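PDB 4ECL: serine racemase from Enterococcus faecalis, which is a racemase of the alanine racemase family whose cytoplasmic part combines a TIM-barrel domain with a second domain rich in beta strands. Local coordinates for residues Phe61-Ile66 and Ile81-Tyr86; Arg71-Gly76 and Cys96-Thr101; Thr159-Ala164 and Ala173-Gln178; Leu207-Glu212 and Thr231-Lys236. One frame throughout, in Å; residues are numbered along the deposited sequence.

Interaction 1 of 4, residues Phe61-Ile66 and Ile81-Tyr86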
# COMPACT_ATOMS: atom_id res chain seq x y z
N PHE A 61 1.09 -23.95 -4.82
CA PHE A 61 1.01 -22.53 -4.45
C PHE A 61 -0.03 -22.27 -3.35
O PHE A 61 -1.06 -22.96 -3.28
CB PHE A 61 0.70 -21.65 -5.68
CG PHE A 61 1.73 -21.78 -6.77
CD1 PHE A 61 2.88 -21.02 -6.74
CD2 PHE A 61 1.58 -22.72 -7.77
CE1 PHE A 61 3.85 -21.17 -7.71
CE2 PHE A 61 2.54 -22.89 -8.75
CZ PHE A 61 3.68 -22.11 -8.72
N ALA A 62 0.25 -21.29 -2.50
CA ALA A 62 -0.68 -20.84 -1.47
C ALA A 62 -1.03 -19.36 -1.71
O ALA A 62 -0.15 -18.55 -1.98
CB ALA A 62 -0.05 -21.00 -0.11
N VAL A 63 -2.32 -19.02 -1.60
CA VAL A 63 -2.76 -17.63 -1.70
C VAL A 63 -3.62 -17.32 -0.50
O VAL A 63 -4.05 -18.23 0.22
CB VAL A 63 -3.60 -17.40 -2.95
CG1 VAL A 63 -2.70 -17.36 -4.18
CG2 VAL A 63 -4.64 -18.48 -3.08
N ALA A 64 -3.90 -16.04 -0.26
CA ALA A 64 -4.72 -15.67 0.89
C ALA A 64 -6.22 -15.79 0.61
O ALA A 64 -7.00 -16.05 1.52
CB ALA A 64 -4.39 -14.26 1.36
N THR A 65 -6.61 -15.55 -0.64
CA THR A 65 -8.03 -15.42 -0.96
C THR A 65 -8.37 -16.12 -2.25
O THR A 65 -7.50 -16.35 -3.08
CB THR A 65 -8.44 -13.95 -1.13
OG1 THR A 65 -7.93 -13.45 -2.37
CG2 THR A 65 -7.92 -13.08 0.03
N ILE A 66 -9.65 -16.46 -2.43
CA ILE A 66 -10.12 -17.08 -3.66
C ILE A 66 -9.87 -16.20 -4.89
O ILE A 66 -9.62 -16.71 -5.99
CB ILE A 66 -11.62 -17.44 -3.58
CG1 ILE A 66 -12.04 -18.24 -4.82
CG2 ILE A 66 -12.48 -16.18 -3.43
CD1 ILE A 66 -13.43 -18.83 -4.73
N ILE A 81 -3.41 -25.10 -5.94
CA ILE A 81 -3.40 -23.83 -5.24
C ILE A 81 -4.22 -23.98 -3.95
O ILE A 81 -5.33 -24.50 -3.97
CB ILE A 81 -4.05 -22.72 -6.10
CG1 ILE A 81 -3.33 -22.61 -7.45
CG2 ILE A 81 -4.06 -21.38 -5.36
CD1 ILE A 81 -4.12 -21.83 -8.49
N LEU A 82 -3.66 -23.53 -2.83
CA LEU A 82 -4.34 -23.56 -1.55
C LEU A 82 -4.71 -22.15 -1.12
O LEU A 82 -3.85 -21.28 -1.03
CB LEU A 82 -3.42 -24.17 -0.48
CG LEU A 82 -3.94 -24.16 0.96
CD1 LEU A 82 -5.24 -24.94 1.04
CD2 LEU A 82 -2.89 -24.74 1.91
N ILE A 83 -6.00 -21.92 -0.86
CA ILE A 83 -6.46 -20.67 -0.27
C ILE A 83 -6.38 -20.79 1.23
O ILE A 83 -7.10 -21.59 1.84
CB ILE A 83 -7.91 -20.40 -0.66
CG1 ILE A 83 -8.03 -20.38 -2.18
CG2 ILE A 83 -8.40 -19.08 -0.04
CD1 ILE A 83 -9.41 -20.64 -2.65
N LEU A 84 -5.50 -19.99 1.83
CA LEU A 84 -5.17 -20.10 3.25
C LEU A 84 -6.23 -19.54 4.20
O LEU A 84 -6.26 -19.89 5.38
CB LEU A 84 -3.86 -19.38 3.53
CG LEU A 84 -2.64 -19.93 2.82
CD1 LEU A 84 -1.47 -18.99 2.99
CD2 LEU A 84 -2.34 -21.31 3.42
N GLY A 85 -7.07 -18.64 3.69
CA GLY A 85 -8.05 -17.98 4.53
C GLY A 85 -9.50 -18.30 4.19
O GLY A 85 -9.77 -19.18 3.37
N TYR A 86 -10.42 -17.59 4.82
CA TYR A 86 -11.84 -17.83 4.62
C TYR A 86 -12.24 -17.64 3.16
O TYR A 86 -11.75 -16.74 2.51
CB TYR A 86 -12.64 -16.87 5.51
CG TYR A 86 -14.12 -16.75 5.18
CD1 TYR A 86 -14.57 -15.79 4.28
CD2 TYR A 86 -15.06 -17.56 5.79
CE1 TYR A 86 -15.92 -15.66 3.99
CE2 TYR A 86 -16.42 -17.44 5.51
CZ TYR A 86 -16.84 -16.48 4.61
OH TYR A 86 -18.18 -16.35 4.32
O HOH W 1 -11.15 -16.30 -0.15
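Val63 and Ile81 lie on the same face of the sheet and meet through their methyl branches, CG2 of Val63 sitting 3.7 Å from CG2 of Ile81, with the two side chains slanting across each other. The same Val63 CG2 also leans on Ile83, 4.0 Å from its CG1, so this one methyl touches two isoleucines that are neighbours on that face. It gets there because chi1 of Val63 (-75°) places CG2 between the backbone N and the carbonyl carbon. Ile83 reaches further: its CD1 passes obliquely against Ile66 and comes within 4.0 Å of CB of that residue, while its CG2 rests on the backbone at Ala64 and Thr65. Beneath these side chains the backbones run parallel, as first and last strands of the beta-alpha-beta unit 60-63, 66-74, 80-83 in the TIM barrel. Leu72 of the intervening helix packs on both Val63 and Ile81. Three bonds zip the strands: Leu82 N to Phe61 O (2.7 Å), Val63 N to Leu82 O (2.8 Å) and Leu84 N to Val63 O (2.8 Å). The last is nearly straight at 170°. On the other face, carrying Ala62 and Leu82, the small Ala62 CB is met by Leu84 CD1, the leucine coming from just past the strand. Beyond the strand ends the pairing fades into a weak bond from Gly85 N to Ala64 O, and a water accepts from Ile66 N while donating to Tyr86 O. Ala64, Thr65 and Tyr86 also pack against the second subunit, on its Asp315, Arg6 and Val252 respectively.

Interaction 2 of 4, residues Arg71-Gly76 and Cys96-Thr101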
# COMPACT_ATOMS: atom_id res chain seq x y z
N ARG A 71 -7.22 -15.51 -10.04
CA ARG A 71 -6.24 -14.78 -10.85
C ARG A 71 -5.11 -15.68 -11.35
O ARG A 71 -4.72 -15.60 -12.51
CB ARG A 71 -5.68 -13.57 -10.10
CG ARG A 71 -6.58 -12.35 -10.17
CD ARG A 71 -6.16 -11.29 -9.18
NE ARG A 71 -4.83 -10.78 -9.47
CZ ARG A 71 -3.98 -10.35 -8.55
NH1 ARG A 71 -4.32 -10.39 -7.26
NH2 ARG A 71 -2.79 -9.89 -8.91
N LEU A 72 -4.61 -16.55 -10.47
CA LEU A 72 -3.55 -17.48 -10.85
C LEU A 72 -3.99 -18.36 -11.99
O LEU A 72 -3.25 -18.56 -12.95
CB LEU A 72 -3.11 -18.34 -9.66
CG LEU A 72 -2.44 -17.56 -8.54
CD1 LEU A 72 -1.83 -18.54 -7.56
CD2 LEU A 72 -1.38 -16.66 -9.15
N ARG A 73 -5.21 -18.88 -11.89
CA ARG A 73 -5.79 -19.72 -12.94
C ARG A 73 -5.86 -18.95 -14.26
O ARG A 73 -5.63 -19.52 -15.33
CB ARG A 73 -7.19 -20.21 -12.54
CG ARG A 73 -7.21 -21.26 -11.42
CD ARG A 73 -6.37 -22.48 -11.79
NE ARG A 73 -6.51 -23.56 -10.81
CZ ARG A 73 -5.54 -24.41 -10.49
NH1 ARG A 73 -4.34 -24.29 -11.05
NH2 ARG A 73 -5.76 -25.37 -9.59
N LYS A 74 -6.20 -17.67 -14.18
CA LYS A 74 -6.27 -16.83 -15.37
C LYS A 74 -4.88 -16.54 -15.92
O LYS A 74 -4.73 -16.26 -17.11
CB LYS A 74 -7.01 -15.52 -15.07
CG LYS A 74 -8.51 -15.70 -14.83
CD LYS A 74 -9.13 -14.46 -14.20
CE LYS A 74 -10.64 -14.65 -13.96
NZ LYS A 74 -11.26 -13.51 -13.20
N TYR A 75 -3.86 -16.60 -15.07
CA TYR A 75 -2.48 -16.41 -15.53
C TYR A 75 -1.95 -17.68 -16.21
O TYR A 75 -0.84 -17.69 -16.72
CB TYR A 75 -1.55 -16.04 -14.38
CG TYR A 75 -1.84 -14.70 -13.75
CD1 TYR A 75 -2.55 -13.72 -14.44
CD2 TYR A 75 -1.41 -14.41 -12.46
CE1 TYR A 75 -2.81 -12.48 -13.86
CE2 TYR A 75 -1.67 -13.18 -11.87
CZ TYR A 75 -2.37 -12.23 -12.58
OH TYR A 75 -2.63 -11.01 -11.99
N GLY A 76 -2.75 -18.74 -16.19
CA GLY A 76 -2.34 -20.01 -16.78
C GLY A 76 -1.72 -20.99 -15.79
O GLY A 76 -1.15 -22.00 -16.20
N CYS A 96 -15.00 -24.89 -7.10
CA CYS A 96 -15.11 -26.15 -7.83
C CYS A 96 -14.60 -25.99 -9.26
O CYS A 96 -13.79 -26.81 -9.72
CB CYS A 96 -16.56 -26.65 -7.83
SG CYS A 96 -16.76 -28.28 -8.57
N LYS A 97 -15.07 -24.94 -9.93
CA LYS A 97 -14.74 -24.70 -11.34
C LYS A 97 -13.27 -24.37 -11.56
O LYS A 97 -12.67 -24.80 -12.55
CB LYS A 97 -15.60 -23.57 -11.91
CG LYS A 97 -15.02 -22.89 -13.16
CD LYS A 97 -16.03 -21.95 -13.81
CE LYS A 97 -16.58 -20.96 -12.80
NZ LYS A 97 -17.96 -20.51 -13.15
N TYR A 98 -12.69 -23.61 -10.63
CA TYR A 98 -11.29 -23.25 -10.74
C TYR A 98 -10.36 -24.21 -10.00
O TYR A 98 -9.16 -23.95 -9.89
CB TYR A 98 -11.06 -21.81 -10.28
CG TYR A 98 -11.68 -20.80 -11.21
CD1 TYR A 98 -11.26 -20.69 -12.53
CD2 TYR A 98 -12.70 -19.96 -10.77
CE1 TYR A 98 -11.83 -19.76 -13.39
CE2 TYR A 98 -13.28 -19.03 -11.63
CZ TYR A 98 -12.84 -18.94 -12.93
OH TYR A 98 -13.41 -18.02 -13.79
N GLU A 99 -10.93 -25.32 -9.53
CA GLU A 99 -10.16 -26.38 -8.88
C GLU A 99 -9.23 -25.85 -7.81
O GLU A 99 -8.08 -26.25 -7.71
CB GLU A 99 -9.35 -27.17 -9.91
CG GLU A 99 -10.17 -28.05 -10.83
CD GLU A 99 -9.28 -28.87 -11.77
OE1 GLU A 99 -9.57 -28.93 -12.98
OE2 GLU A 99 -8.28 -29.45 -11.28
N LEU A 100 -9.74 -24.93 -7.01
CA LEU A 100 -8.96 -24.38 -5.91
C LEU A 100 -9.15 -25.24 -4.66
O LEU A 100 -10.23 -25.75 -4.42
CB LEU A 100 -9.40 -22.94 -5.66
CG LEU A 100 -9.26 -22.12 -6.95
CD1 LEU A 100 -9.85 -20.73 -6.80
CD2 LEU A 100 -7.79 -22.05 -7.37
N THR A 101 -8.08 -25.40 -3.89
CA THR A 101 -8.15 -26.14 -2.63
C THR A 101 -8.44 -25.14 -1.52
O THR A 101 -7.75 -24.12 -1.43
CB THR A 101 -6.83 -26.88 -2.34
OG1 THR A 101 -6.50 -27.73 -3.45
CG2 THR A 101 -6.95 -27.73 -1.09
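Arg73 and Tyr98 run antiparallel past one another, the arginine turning the edge of its guanidinium to the backbone after the ring. NE donates to Tyr98 O over 2.8 Å in a nearly straight bond (168°), and NH2 donates to Glu99 O over 3.1 Å. Both oxygens lie close to the guanidinium plane, although NH2 approaches Glu99 O from above the plane of that carbonyl. A bend at chi2 (-57°) folds the arginine chain toward these carbonyls. NH1 is held by Ser79 O and Ile77 O, so several backbone oxygens fix the rotation of the group. The acceptors belong to the turn where helix 92-97 ends in a Schellman motif with Glu99 at positive phi; Arg73 thus ties helix 66-74 to the end of the next helix, on the outside of the TIM barrel. On the buried side, Leu100 CD2 packs 4.0 Å from Arg73 NE, and Ile81 of strand 80-83 touches both residues. Toward solvent the fit loosens. The Tyr98 ring is met obliquely by Arg73 CB, 4.1 Å from its CD1, while Lys74 approaches only through CE, 4.4 Å from Tyr98 OH. The Glu99 carboxylate stays apart from the guanidinium, with OE2 5.1 Å from Arg73 NH2.

Interaction 3 of 4, residues Thr159-Ala164 and Ala173-Gln178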
# COMPACT_ATOMS: atom_id res chain seq x y z
N THR A 159 -1.09 -26.71 10.32
CA THR A 159 -1.13 -25.70 11.36
C THR A 159 -0.05 -24.64 11.13
O THR A 159 0.83 -24.81 10.29
CB THR A 159 -1.00 -26.33 12.77
OG1 THR A 159 -1.37 -25.37 13.78
CG2 THR A 159 0.41 -26.85 13.01
N HIS A 160 -0.13 -23.52 11.85
CA HIS A 160 0.88 -22.47 11.76
C HIS A 160 1.59 -22.32 13.10
O HIS A 160 0.94 -22.29 14.14
CB HIS A 160 0.23 -21.13 11.39
CG HIS A 160 0.24 -20.82 9.93
ND1 HIS A 160 -0.72 -21.29 9.06
CD2 HIS A 160 1.10 -20.10 9.17
CE1 HIS A 160 -0.46 -20.87 7.84
NE2 HIS A 160 0.64 -20.14 7.88
N LEU A 161 2.91 -22.22 13.06
CA LEU A 161 3.70 -21.98 14.27
C LEU A 161 3.77 -20.49 14.59
O LEU A 161 3.98 -19.66 13.70
CB LEU A 161 5.10 -22.56 14.12
CG LEU A 161 5.13 -24.05 13.78
CD1 LEU A 161 6.57 -24.49 13.43
CD2 LEU A 161 4.55 -24.87 14.94
N CYS A 162 3.61 -20.16 15.86
CA CYS A 162 3.63 -18.76 16.29
C CYS A 162 4.99 -18.10 16.24
O CYS A 162 5.10 -16.93 15.88
CB CYS A 162 3.09 -18.63 17.70
SG CYS A 162 1.32 -18.84 17.78
N ALA A 163 6.02 -18.82 16.65
CA ALA A 163 7.30 -18.19 16.94
C ALA A 163 8.49 -19.07 16.56
O ALA A 163 9.45 -19.19 17.32
CB ALA A 163 7.37 -17.83 18.42
N ALA A 164 8.42 -19.68 15.38
CA ALA A 164 9.48 -20.55 14.93
C ALA A 164 10.73 -19.73 14.61
O ALA A 164 11.82 -20.28 14.46
CB ALA A 164 9.03 -21.34 13.70
N ALA A 173 9.81 -23.35 23.56
CA ALA A 173 8.90 -24.20 24.33
C ALA A 173 7.48 -24.18 23.75
O ALA A 173 6.84 -25.22 23.60
CB ALA A 173 8.88 -23.77 25.78
N PHE A 174 7.01 -22.99 23.40
CA PHE A 174 5.68 -22.86 22.81
C PHE A 174 5.63 -23.55 21.46
O PHE A 174 4.65 -24.19 21.12
CB PHE A 174 5.31 -21.38 22.66
CG PHE A 174 3.85 -21.16 22.35
CD1 PHE A 174 2.92 -21.04 23.37
CD2 PHE A 174 3.41 -21.07 21.04
CE1 PHE A 174 1.59 -20.82 23.09
CE2 PHE A 174 2.07 -20.85 20.75
CZ PHE A 174 1.16 -20.73 21.78
N THR A 175 6.71 -23.44 20.69
CA THR A 175 6.75 -24.06 19.38
C THR A 175 6.73 -25.58 19.51
O THR A 175 6.07 -26.29 18.74
CB THR A 175 8.00 -23.62 18.61
OG1 THR A 175 8.13 -22.19 18.70
CG2 THR A 175 7.90 -24.02 17.16
N ASN A 176 7.46 -26.09 20.49
CA ASN A 176 7.50 -27.52 20.70
C ASN A 176 6.15 -28.06 21.17
O ASN A 176 5.75 -29.17 20.82
CB ASN A 176 8.63 -27.90 21.66
CG ASN A 176 9.97 -27.90 20.98
OD1 ASN A 176 10.07 -28.19 19.79
ND2 ASN A 176 11.02 -27.56 21.72
N LYS A 177 5.43 -27.27 21.96
CA LYS A 177 4.12 -27.76 22.39
C LYS A 177 3.12 -27.63 21.25
O LYS A 177 2.19 -28.43 21.16
CB LYS A 177 3.64 -27.11 23.69
CG LYS A 177 3.44 -25.61 23.64
CD LYS A 177 2.99 -25.05 25.01
CE LYS A 177 4.16 -24.44 25.79
NZ LYS A 177 3.72 -23.46 26.82
N GLN A 178 3.31 -26.66 20.35
CA GLN A 178 2.44 -26.57 19.18
C GLN A 178 2.59 -27.81 18.32
O GLN A 178 1.61 -28.39 17.85
CB GLN A 178 2.76 -25.33 18.33
CG GLN A 178 2.24 -24.04 18.90
CD GLN A 178 2.15 -22.95 17.86
OE1 GLN A 178 2.95 -22.01 17.85
NE2 GLN A 178 1.17 -23.06 16.97
O HOH W 2 10.96 -21.11 18.37
O HOH W 3 5.49 -21.30 17.83
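The Phe174 ring meets Cys162 obliquely: SG lies 3.7 Å from CE2 and 4.9 Å from the ring centroid, a sulfur-aromatic contact well off the ring normal. Tyr265 of the second subunit stacks on the ring, and a water lies at the ring's edge, in its plane. The other flat group, the Gln178 amide, bridges His160 and Cys162 in the backbone of 159-164, the loop that leaves barrel strand 152-158 and leads into helix 169-191 of the TIM barrel. Its OE1 takes Cys162 N on a lone pair, in the carbonyl plane, over 2.8 Å and at 170°. Its NE2 donates to His160 O (2.9 Å) in a more bent bond, with that oxygen tilted from the amide plane, and also bonds Thr128 OG1. With the chain extended beyond CG (chi2 -161°), the amide reaches from the helix to the loop, and partners at both its ends fix its rotation. Leu161 packs alongside: CD1 meets Thr175 CG2 at 4.0 Å, the two side chains crossing at about a right angle, and CD2 rests on Gln178 CB. Thr175 OG1, which also bonds Asp171 O within its own helix, reaches the loop through water. One water links it to Ala163 O. The water at the Phe174 edge donates to both Thr175 OG1 and Gln178 OE1, and accepts from Ala163 N over 2.8 Å.

Interaction 4 of 4, residues Leu207-Glu212 and Thr231-Lys236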
# COMPACT_ATOMS: atom_id res chain seq x y z
N LEU A 207 11.21 -24.28 8.50
CA LEU A 207 12.30 -24.96 7.79
C LEU A 207 13.65 -24.60 8.38
O LEU A 207 14.45 -25.47 8.71
CB LEU A 207 12.28 -24.59 6.30
CG LEU A 207 13.44 -25.15 5.48
CD1 LEU A 207 13.58 -26.68 5.67
CD2 LEU A 207 13.23 -24.80 4.02
N LEU A 208 13.92 -23.30 8.51
CA LEU A 208 15.23 -22.83 8.96
C LEU A 208 15.57 -23.22 10.40
O LEU A 208 16.74 -23.49 10.71
CB LEU A 208 15.34 -21.30 8.83
CG LEU A 208 15.23 -20.69 7.44
CD1 LEU A 208 15.32 -19.17 7.53
CD2 LEU A 208 16.32 -21.26 6.53
N ASN A 209 14.57 -23.21 11.27
CA ASN A 209 14.80 -23.44 12.69
C ASN A 209 14.30 -24.80 13.22
O ASN A 209 14.70 -25.23 14.32
CB ASN A 209 14.22 -22.28 13.51
CG ASN A 209 15.15 -21.08 13.55
OD1 ASN A 209 16.37 -21.24 13.57
ND2 ASN A 209 14.58 -19.87 13.55
N TYR A 210 13.44 -25.46 12.46
CA TYR A 210 12.94 -26.79 12.82
C TYR A 210 13.07 -27.75 11.63
O TYR A 210 12.10 -28.38 11.21
CB TYR A 210 11.50 -26.70 13.38
CG TYR A 210 11.47 -25.92 14.68
CD1 TYR A 210 11.42 -24.53 14.67
CD2 TYR A 210 11.56 -26.57 15.90
CE1 TYR A 210 11.44 -23.82 15.85
CE2 TYR A 210 11.58 -25.86 17.09
CZ TYR A 210 11.52 -24.48 17.06
OH TYR A 210 11.55 -23.75 18.23
N PRO A 211 14.29 -27.88 11.10
CA PRO A 211 14.46 -28.62 9.85
C PRO A 211 14.23 -30.11 10.04
O PRO A 211 13.95 -30.83 9.08
CB PRO A 211 15.93 -28.38 9.50
CG PRO A 211 16.59 -28.22 10.83
CD PRO A 211 15.58 -27.54 11.72
N GLU A 212 14.33 -30.56 11.29
CA GLU A 212 14.14 -31.97 11.61
C GLU A 212 12.70 -32.45 11.41
O GLU A 212 12.47 -33.65 11.31
CB GLU A 212 14.62 -32.25 13.04
CG GLU A 212 13.61 -31.89 14.13
CD GLU A 212 13.55 -30.40 14.46
OE1 GLU A 212 14.57 -29.68 14.27
OE2 GLU A 212 12.48 -29.97 14.94
N THR A 231 16.93 -8.70 10.75
CA THR A 231 18.37 -8.89 10.67
C THR A 231 18.98 -8.67 12.06
O THR A 231 18.65 -7.69 12.72
CB THR A 231 19.02 -7.90 9.66
OG1 THR A 231 18.35 -6.63 9.72
CG2 THR A 231 18.92 -8.45 8.24
N ASN A 232 19.84 -9.58 12.52
CA ASN A 232 20.19 -10.81 11.81
C ASN A 232 20.11 -12.01 12.76
O ASN A 232 21.02 -12.23 13.55
CB ASN A 232 21.62 -10.73 11.25
CG ASN A 232 21.81 -9.59 10.26
OD1 ASN A 232 21.61 -9.77 9.06
ND2 ASN A 232 22.19 -8.43 10.77
N ASP A 233 19.02 -12.77 12.68
CA ASP A 233 18.90 -13.97 13.50
C ASP A 233 19.83 -15.07 13.00
O ASP A 233 19.99 -15.26 11.79
CB ASP A 233 17.46 -14.51 13.51
CG ASP A 233 17.35 -15.87 14.19
OD1 ASP A 233 17.99 -16.07 15.24
OD2 ASP A 233 16.62 -16.75 13.67
N LYS A 234 20.46 -15.78 13.94
CA LYS A 234 21.17 -17.00 13.60
C LYS A 234 20.20 -18.17 13.60
O LYS A 234 19.89 -18.74 14.65
CB LYS A 234 22.31 -17.26 14.59
CG LYS A 234 23.18 -18.45 14.21
CD LYS A 234 24.66 -18.09 14.27
CE LYS A 234 24.95 -16.85 13.44
NZ LYS A 234 26.37 -16.42 13.56
N THR A 235 19.71 -18.53 12.41
CA THR A 235 18.84 -19.68 12.27
C THR A 235 19.66 -20.97 12.37
O THR A 235 20.88 -20.94 12.24
CB THR A 235 18.09 -19.66 10.94
OG1 THR A 235 19.02 -19.41 9.88
CG2 THR A 235 17.01 -18.56 10.94
N LYS A 236 18.99 -22.09 12.62
CA LYS A 236 19.69 -23.37 12.73
C LYS A 236 20.36 -23.72 11.41
O LYS A 236 21.55 -24.00 11.37
CB LYS A 236 18.73 -24.49 13.17
CG LYS A 236 18.25 -24.35 14.61
CD LYS A 236 19.42 -24.12 15.55
CE LYS A 236 18.95 -23.84 16.97
NZ LYS A 236 20.08 -23.45 17.87
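Leu208 lays its CB against Thr235, 3.8 Å from the threonine CB, and follows with CD1, which reaches Thr235 CG2 at 3.9 Å as the two side chains slant across one another. Asn209 crosses the side chain of the same threonine at about a right angle, and its OD1 comes within 3.2 Å of Thr235 CA. The amide oxygen then accepts from Lys236 N over 2.9 Å, at 149° and with the donor tilted 20° from the plane of the side-chain carbonyl. With CG anti to the carbonyl carbon (chi1 -81°), the amide can face the loop on one side while ND2 donates to Ala164 O in the loop after strand 152-158. So the last turn of helix 204-209, within the TIM-barrel domain, is joined to the loop that runs from strand 217-220 to strand 245-257 of the mixed sheet outside the barrel. Leu208 shares a backbone bond with Leu237, and Thr235 OG1 bonds Leu237 O. Lys236 CB lies 3.3 Å from Leu208 O. Asp233 comes from the opposite direction and stops with OD2 3.7 Å from Asn209 ND2. That oxygen is buried without a polar partner, but poor order makes its place uncertain.

Interaction 1 is the buried one, a strand pairing closed by backbone bonds and aliphatic side chains, whereas interaction 2 lies at the surface of the same barrel and relies on an arginine that donates to carbonyls at a helix end. The two share elements: Ile81 and Ile83 bond to Thr101 through their backbones, and Ile81 packs on Arg73. Interactions 3 and 4, both partly buried, use side-chain amides to hold loops, with water filling in at interaction 3. They meet at Ala164 and Asn209, and where Tyr210 packs on Thr175 and Asn176. Interactions 1 and 3 also touch the second subunit; interactions 2 and 4 do not.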